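Local coordinates for protein peptide methionine sulfoxide reductase MsrA (Treponema denticola ATCC 35405, PDB 5FA9) that probably repairs oxidised proteins by reducing methionine sulfoxide to methionine, as a bifunctional fusion of an MsrA and an MsrB reductase, at residues P161-S166 with L308-P313; Y210-T215 with V259-G264; N224-G229 with G281-I286. The protein carries 2 engineered substitutions. One frame throughout, in Å; residues are numbered along the deposited sequence.

Interaction 1: P161-S166 with L308-P313; sequences PLYDES and LPYVKP
Tyr163 and Tyr310 reach toward each other from opposite directions and join through their phenol groups, the OH of Tyr163 lying 2.7 Å from the OH of Tyr310. Either hydroxyl could donate in this hydrogen bond. The ring planes stand nearly perpendicular, about 86° apart, and the hydroxyl end of each ring comes to the other's edge near its plane, Tyr310 OH at the Tyr163 rim and Tyr163 CZ at the Tyr310 rim, with neither ring over the other's face. Tyr163 OH also borders the Tyr310 rim, 3.2 Å from Tyr310 CE2. Both residues use the same first torsion, CG anti to the carbonyl carbon (chi1 -58° in Tyr163, -65° in Tyr310), and the two long side chains together span main chains whose nearest CA atoms, those of Tyr163 and Leu308, are 12.7 Å apart. The contact thereby ties the irregular connection between helices 142-145 and 173-179, probably part of the linker between the MsrA and MsrB parts of the fusion, to the short helix 308-311 near the C-terminus. Helix 65-74 adjoins both tyrosines, through Ala70 and Glu67, and the ring of Tyr307 meets that of Tyr163. Leu162 lies over the rim of one Tyr163 face and brings its CD2 to 4.3 Å from Tyr310 OH.

Interaction 2: Y210-T215 with V259-G264; sequences YVDITT and VVSKTG
Asp212 and Ser261 link the ends of two strands through one side-chain hydrogen bond, in which Ser261 OG donates to Asp212 OD2 at 2.9 Å. With CG anti to the backbone N (chi1 -167°), the carboxylate of Asp212 is placed so that its two oxygens serve different segments. OD1 turns back to its own chain and takes Thr214 N at 3.0 Å and Thr214 OG1 at 2.8 Å, which fixes an Asx turn where strand 208-212 ends. OD2 is left for the segment 259-264. The serine hydroxyl comes to it from well above the carboxylate plane, 63° out, on the face opposite to the one the Thr214 donors use.

Thr215 divides its two branches between polar and apolar work. Its OG1 sits between the backbone N and the carbonyl carbon (chi1 67°) and is 2.8 Å from a water, while CG2 packs against Gly264 CA at 3.6 Å. Gly264 has no side chain to crowd Asp212 OD2 or the Thr215 methyl. The same water donates to Asp212 OD2 at 2.7 Å, lying near the carboxylate plane, and also accepts a weak bond from Gly264 N.

Strand 208-212 belongs to the three-stranded antiparallel sheet and strand 256-261 to the six-stranded one, so the contact joins the two sheets of the MsrB-type fold at one end. Three protein donors and a water gather on the buried carboxylate of Asp212; donors on both faces would favour the ionised form, and bonds from two segments limit the rotation of the group.

Interaction 3: N224-G229 with G281-I286; sequences NKYDAG and GLRYSI. Engineered in segment 281-286: Ser285 (natural residue Cys).
Tyr226 and Ala228 both lean on the aliphatic chain of Arg283. Asn224, at the start of segment 224-229, pairs through its backbone with Thr236, and Lys225 sends NZ off to the backbone carbonyls of Tyr201 and Phe204. Tyr226 then makes the main approach. Its CG occupies the position between the backbone N and the carbonyl carbon (chi1 77°), and the phenol tip is carried across the arginine chain at about a right angle. The hydroxyl is in van der Waals contact with a run of methylenes: Tyr226 OH is 3.2 Å from Arg283 CG and 3.3 Å from Arg283 CB. No hydrogen bond or cation-pi interaction arises here, and the ring and guanidinium planes stand 88° apart. Asp227 faces elsewhere, forming a salt bridge with Lys203 and accepting weakly from Gly229 N. At Ala228 the methyl group closes on the next methylene, Ala228 CB lying 3.7 Å from Arg283 CD.

Beyond CD the arginine chain bends at chi3 (64°), and NE forms a salt bridge with Asp274, so the polar end of Arg283 is engaged outside the two segments.

Strands 225-226 and 283-286 lie in the same six-stranded antiparallel sheet with strand 234-235 between them, and the contact spans that middle strand. Ser285, an engineered replacement for cysteine, follows in strand 283-286; the natural Arg-Tyr-Cys-Ile sequence is consistent with the strand that bears the reactive cysteine in MsrB enzymes of the beta-tent fold.

In the fold
Interactions 2 and 3 share the six-stranded sheet of the MsrB part, their centres 17 Å apart, and touch directly: Tyr210 OH lies 3.2 Å from Lys225 CD, and Val259 CG2 packs 4.1 Å from Tyr284 CD2. Interaction 1 borders interaction 2, centre to centre 14 Å, where Glu165 OE1 and Thr263 OG1 are 3.2 Å apart. It stays about 5 Å from interaction 3 at the nearest atoms. Pro161 of interaction 1 and Lys262 of interaction 2 line one dithiothreitol pocket, and Lys262 NZ hydrogen-bonds the DTT, probably a crystallisation additive. All three contacts lie away from the predicted MsrA active site at the altered Ser11, where the cyclic dithiane binds.

Interaction 1: P161-S166 with L308-P313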
# COMPACT_ATOMS: atom_id res chain seq x y z
N PRO B 161 -0.74 -26.74 3.83
CA PRO B 161 -0.52 -26.54 2.39
C PRO B 161 -1.76 -26.05 1.63
O PRO B 161 -2.86 -26.57 1.83
CB PRO B 161 -0.12 -27.94 1.90
CG PRO B 161 0.52 -28.56 3.08
CD PRO B 161 -0.25 -28.06 4.27
N LEU B 162 -1.56 -25.04 0.79
CA LEU B 162 -2.64 -24.49 -0.03
C LEU B 162 -3.04 -25.47 -1.12
O LEU B 162 -4.22 -25.55 -1.49
CB LEU B 162 -2.21 -23.15 -0.64
CG LEU B 162 -3.21 -22.43 -1.55
CD1 LEU B 162 -4.53 -22.21 -0.83
CD2 LEU B 162 -2.63 -21.11 -2.04
N TYR B 163 -2.07 -26.21 -1.63
CA TYR B 163 -2.30 -27.16 -2.71
C TYR B 163 -1.96 -28.58 -2.29
O TYR B 163 -1.31 -28.80 -1.26
CB TYR B 163 -1.50 -26.77 -3.95
CG TYR B 163 -1.80 -25.39 -4.48
CD1 TYR B 163 -2.98 -25.14 -5.16
CD2 TYR B 163 -0.91 -24.34 -4.29
CE1 TYR B 163 -3.27 -23.87 -5.64
CE2 TYR B 163 -1.19 -23.08 -4.77
CZ TYR B 163 -2.37 -22.85 -5.44
OH TYR B 163 -2.65 -21.59 -5.92
N ASP B 164 -2.39 -29.55 -3.09
CA ASP B 164 -2.08 -30.95 -2.85
C ASP B 164 -0.57 -31.19 -2.91
O ASP B 164 0.04 -31.06 -3.97
CB ASP B 164 -2.80 -31.84 -3.86
CG ASP B 164 -2.59 -33.32 -3.59
OD1 ASP B 164 -2.27 -33.68 -2.44
OD2 ASP B 164 -2.75 -34.12 -4.54
N GLU B 165 0.01 -31.53 -1.77
CA GLU B 165 1.45 -31.78 -1.69
C GLU B 165 1.74 -33.24 -1.38
O GLU B 165 2.85 -33.59 -0.97
CB GLU B 165 2.09 -30.88 -0.63
CG GLU B 165 2.03 -29.40 -0.95
CD GLU B 165 2.94 -28.58 -0.06
OE1 GLU B 165 3.72 -29.18 0.71
OE2 GLU B 165 2.88 -27.33 -0.13
N SER B 166 0.74 -34.10 -1.59
CA SER B 166 0.89 -35.52 -1.32
C SER B 166 1.91 -36.15 -2.26
O SER B 166 2.59 -37.11 -1.90
CB SER B 166 -0.46 -36.23 -1.44
OG SER B 166 -0.96 -36.15 -2.76
N LEU B 308 -1.46 -22.69 -13.05
CA LEU B 308 -1.55 -21.93 -14.30
C LEU B 308 -1.65 -20.40 -14.12
O LEU B 308 -0.98 -19.67 -14.84
CB LEU B 308 -2.74 -22.42 -15.13
CG LEU B 308 -2.71 -23.88 -15.59
CD1 LEU B 308 -3.97 -24.23 -16.36
CD2 LEU B 308 -1.47 -24.16 -16.42
N PRO B 309 -2.47 -19.91 -13.16
CA PRO B 309 -2.55 -18.45 -13.04
C PRO B 309 -1.25 -17.77 -12.62
O PRO B 309 -1.10 -16.57 -12.86
CB PRO B 309 -3.62 -18.26 -11.95
CG PRO B 309 -4.44 -19.48 -12.02
CD PRO B 309 -3.47 -20.58 -12.31
N TYR B 310 -0.32 -18.51 -12.02
CA TYR B 310 0.96 -17.93 -11.62
C TYR B 310 1.84 -17.66 -12.84
O TYR B 310 2.75 -16.84 -12.78
CB TYR B 310 1.68 -18.85 -10.63
CG TYR B 310 0.96 -19.01 -9.32
CD1 TYR B 310 0.88 -17.96 -8.41
CD2 TYR B 310 0.35 -20.21 -8.98
CE1 TYR B 310 0.22 -18.10 -7.21
CE2 TYR B 310 -0.32 -20.36 -7.77
CZ TYR B 310 -0.38 -19.30 -6.89
OH TYR B 310 -1.04 -19.45 -5.69
N VAL B 311 1.55 -18.35 -13.94
CA VAL B 311 2.26 -18.13 -15.19
C VAL B 311 1.52 -17.09 -16.03
O VAL B 311 2.13 -16.16 -16.56
CB VAL B 311 2.41 -19.43 -16.00
CG1 VAL B 311 3.22 -19.18 -17.26
CG2 VAL B 311 3.07 -20.50 -15.15
N LYS B 312 0.21 -17.27 -16.16
CA LYS B 312 -0.62 -16.35 -16.92
C LYS B 312 -1.77 -15.82 -16.08
O LYS B 312 -2.87 -16.38 -16.10
CB LYS B 312 -1.17 -17.03 -18.18
CG LYS B 312 -0.11 -17.42 -19.20
CD LYS B 312 -0.75 -18.07 -20.42
CE LYS B 312 0.29 -18.46 -21.45
NZ LYS B 312 0.80 -17.27 -22.19
N PRO B 313 -1.52 -14.74 -15.33
CA PRO B 313 -2.52 -14.11 -14.45
C PRO B 313 -3.76 -13.63 -15.20
O PRO B 313 -4.84 -13.56 -14.62
CB PRO B 313 -1.76 -12.92 -13.84
CG PRO B 313 -0.61 -12.68 -14.76
CD PRO B 313 -0.23 -14.03 -15.29

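Interaction 2: Y210-T215 with V259-G264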
# COMPACT_ATOMS: atom_id res chain seq x y z
N TYR B 210 9.02 -23.39 -12.58
CA TYR B 210 10.26 -24.07 -12.19
C TYR B 210 10.00 -24.87 -10.92
O TYR B 210 9.58 -24.33 -9.90
CB TYR B 210 11.39 -23.06 -12.00
CG TYR B 210 11.80 -22.38 -13.28
CD1 TYR B 210 11.13 -21.25 -13.73
CD2 TYR B 210 12.84 -22.88 -14.06
CE1 TYR B 210 11.49 -20.62 -14.91
CE2 TYR B 210 13.21 -22.26 -15.24
CZ TYR B 210 12.53 -21.14 -15.66
OH TYR B 210 12.90 -20.52 -16.83
N VAL B 211 10.27 -26.17 -11.01
CA VAL B 211 9.90 -27.10 -9.96
C VAL B 211 11.12 -27.64 -9.21
O VAL B 211 12.21 -27.71 -9.77
CB VAL B 211 9.07 -28.26 -10.59
CG1 VAL B 211 9.68 -29.63 -10.29
CG2 VAL B 211 7.62 -28.19 -10.14
N ASP B 212 10.92 -28.00 -7.95
CA ASP B 212 11.97 -28.63 -7.15
C ASP B 212 12.38 -29.95 -7.81
O ASP B 212 11.56 -30.85 -7.98
CB ASP B 212 11.50 -28.86 -5.71
CG ASP B 212 12.64 -29.23 -4.77
OD1 ASP B 212 13.70 -29.69 -5.23
OD2 ASP B 212 12.46 -29.06 -3.54
N ILE B 213 13.66 -30.06 -8.16
CA ILE B 213 14.16 -31.23 -8.87
C ILE B 213 14.16 -32.48 -7.99
O ILE B 213 14.30 -33.60 -8.49
CB ILE B 213 15.59 -30.97 -9.41
CG1 ILE B 213 15.91 -31.92 -10.56
CG2 ILE B 213 16.62 -31.08 -8.29
CD1 ILE B 213 17.03 -31.43 -11.46
N THR B 214 13.98 -32.30 -6.69
CA THR B 214 14.01 -33.43 -5.76
C THR B 214 12.62 -33.87 -5.29
O THR B 214 12.44 -35.01 -4.88
CB THR B 214 14.85 -33.10 -4.51
OG1 THR B 214 14.21 -32.07 -3.75
CG2 THR B 214 16.24 -32.64 -4.91
N THR B 215 11.64 -32.97 -5.36
CA THR B 215 10.30 -33.27 -4.85
C THR B 215 9.20 -33.06 -5.88
O THR B 215 8.15 -33.70 -5.81
CB THR B 215 9.97 -32.42 -3.61
OG1 THR B 215 9.85 -31.04 -3.98
CG2 THR B 215 11.06 -32.56 -2.55
N VAL B 259 18.42 -19.64 0.54
CA VAL B 259 17.09 -20.05 0.13
C VAL B 259 16.99 -21.57 0.03
O VAL B 259 17.76 -22.20 -0.70
CB VAL B 259 16.70 -19.43 -1.22
CG1 VAL B 259 15.33 -19.92 -1.66
CG2 VAL B 259 16.73 -17.92 -1.14
N VAL B 260 16.05 -22.15 0.77
CA VAL B 260 15.85 -23.60 0.76
C VAL B 260 14.38 -23.94 0.57
O VAL B 260 13.49 -23.19 0.98
CB VAL B 260 16.36 -24.26 2.07
CG1 VAL B 260 17.87 -24.08 2.20
CG2 VAL B 260 15.64 -23.69 3.28
N SER B 261 14.12 -25.08 -0.08
CA SER B 261 12.75 -25.55 -0.27
C SER B 261 12.12 -25.87 1.07
O SER B 261 12.72 -26.56 1.89
CB SER B 261 12.73 -26.78 -1.18
OG SER B 261 13.24 -26.48 -2.46
N LYS B 262 10.91 -25.37 1.31
CA LYS B 262 10.24 -25.60 2.58
C LYS B 262 9.87 -27.07 2.74
O LYS B 262 9.99 -27.63 3.83
CB LYS B 262 8.99 -24.73 2.71
CG LYS B 262 8.29 -24.90 4.04
CD LYS B 262 7.19 -23.88 4.25
CE LYS B 262 6.63 -23.98 5.65
NZ LYS B 262 6.03 -22.70 6.11
N THR B 263 9.43 -27.69 1.66
CA THR B 263 9.04 -29.09 1.69
C THR B 263 10.27 -29.99 1.58
O THR B 263 10.54 -30.80 2.47
CB THR B 263 8.06 -29.44 0.55
OG1 THR B 263 6.85 -28.71 0.73
CG2 THR B 263 7.76 -30.93 0.55
N GLY B 264 11.01 -29.84 0.49
CA GLY B 264 12.24 -30.59 0.28
C GLY B 264 13.27 -30.40 1.38
O GLY B 264 13.66 -31.36 2.05
O HOH W 1 9.95 -28.64 -2.53

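Interaction 3: N224-G229 with G281-I286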
# COMPACT_ATOMS: atom_id res chain seq x y z
N ASN B 224 8.10 -14.28 -13.10
CA ASN B 224 8.92 -13.55 -12.14
C ASN B 224 10.41 -13.65 -12.45
O ASN B 224 11.25 -13.15 -11.70
CB ASN B 224 8.65 -14.08 -10.73
CG ASN B 224 7.19 -14.01 -10.35
OD1 ASN B 224 6.56 -12.96 -10.46
ND2 ASN B 224 6.64 -15.14 -9.91
N LYS B 225 10.73 -14.30 -13.57
CA LYS B 225 12.11 -14.50 -13.97
C LYS B 225 12.65 -13.32 -14.76
O LYS B 225 11.94 -12.72 -15.57
CB LYS B 225 12.23 -15.78 -14.80
CG LYS B 225 13.65 -16.26 -15.03
CD LYS B 225 13.66 -17.62 -15.70
CE LYS B 225 15.05 -18.22 -15.74
NZ LYS B 225 15.97 -17.42 -16.60
N TYR B 226 13.92 -12.97 -14.52
CA TYR B 226 14.56 -11.88 -15.24
C TYR B 226 16.07 -12.09 -15.32
O TYR B 226 16.63 -12.95 -14.63
CB TYR B 226 14.25 -10.54 -14.57
CG TYR B 226 15.04 -10.28 -13.31
CD1 TYR B 226 14.72 -10.90 -12.11
CD2 TYR B 226 16.12 -9.40 -13.32
CE1 TYR B 226 15.44 -10.66 -10.96
CE2 TYR B 226 16.85 -9.15 -12.18
CZ TYR B 226 16.51 -9.78 -11.00
OH TYR B 226 17.24 -9.53 -9.86
N ASP B 227 16.73 -11.30 -16.16
CA ASP B 227 18.18 -11.42 -16.35
C ASP B 227 18.92 -10.47 -15.42
O ASP B 227 18.95 -9.26 -15.64
CB ASP B 227 18.55 -11.13 -17.81
CG ASP B 227 19.93 -11.65 -18.17
OD1 ASP B 227 20.83 -11.66 -17.30
OD2 ASP B 227 20.13 -12.05 -19.34
N ALA B 228 19.53 -11.03 -14.37
CA ALA B 228 20.31 -10.24 -13.43
C ALA B 228 21.74 -10.06 -13.93
O ALA B 228 22.48 -9.21 -13.44
CB ALA B 228 20.30 -10.89 -12.06
N GLY B 229 22.13 -10.88 -14.91
CA GLY B 229 23.45 -10.79 -15.51
C GLY B 229 24.55 -11.37 -14.64
O GLY B 229 25.73 -11.15 -14.90
N GLY B 281 12.24 -5.40 -5.29
CA GLY B 281 13.64 -5.20 -4.97
C GLY B 281 14.36 -6.45 -4.52
O GLY B 281 15.49 -6.39 -4.03
N LEU B 282 13.70 -7.60 -4.67
CA LEU B 282 14.30 -8.87 -4.28
C LEU B 282 14.89 -9.61 -5.47
O LEU B 282 14.28 -9.69 -6.53
CB LEU B 282 13.25 -9.76 -3.59
CG LEU B 282 12.63 -9.22 -2.30
CD1 LEU B 282 11.38 -10.02 -1.94
CD2 LEU B 282 13.64 -9.25 -1.17
N ARG B 283 16.09 -10.16 -5.28
CA ARG B 283 16.71 -11.00 -6.29
C ARG B 283 16.95 -12.41 -5.75
O ARG B 283 17.85 -12.63 -4.94
CB ARG B 283 18.03 -10.39 -6.77
CG ARG B 283 18.81 -11.29 -7.73
CD ARG B 283 20.00 -10.57 -8.34
NE ARG B 283 20.99 -10.19 -7.34
CZ ARG B 283 22.14 -10.84 -7.15
NH1 ARG B 283 22.45 -11.89 -7.90
NH2 ARG B 283 22.99 -10.42 -6.22
N TYR B 284 16.14 -13.35 -6.20
CA TYR B 284 16.32 -14.75 -5.84
C TYR B 284 17.29 -15.42 -6.80
O TYR B 284 16.92 -15.77 -7.92
CB TYR B 284 14.98 -15.49 -5.82
CG TYR B 284 14.08 -15.12 -4.66
CD1 TYR B 284 13.29 -13.97 -4.70
CD2 TYR B 284 14.02 -15.91 -3.53
CE1 TYR B 284 12.47 -13.63 -3.65
CE2 TYR B 284 13.20 -15.58 -2.47
CZ TYR B 284 12.43 -14.44 -2.53
OH TYR B 284 11.61 -14.11 -1.47
N SER B 285 18.53 -15.60 -6.36
CA SER B 285 19.54 -16.26 -7.17
C SER B 285 19.50 -17.76 -6.93
O SER B 285 19.87 -18.24 -5.85
CB SER B 285 20.93 -15.70 -6.87
OG SER B 285 21.86 -16.08 -7.87
N ILE B 286 19.04 -18.51 -7.92
CA ILE B 286 18.80 -19.94 -7.77
C ILE B 286 19.58 -20.76 -8.78
O ILE B 286 19.61 -20.43 -9.97
CB ILE B 286 17.29 -20.27 -7.91
CG1 ILE B 286 16.46 -19.38 -6.99
CG2 ILE B 286 17.04 -21.74 -7.61
CD1 ILE B 286 16.76 -19.56 -5.52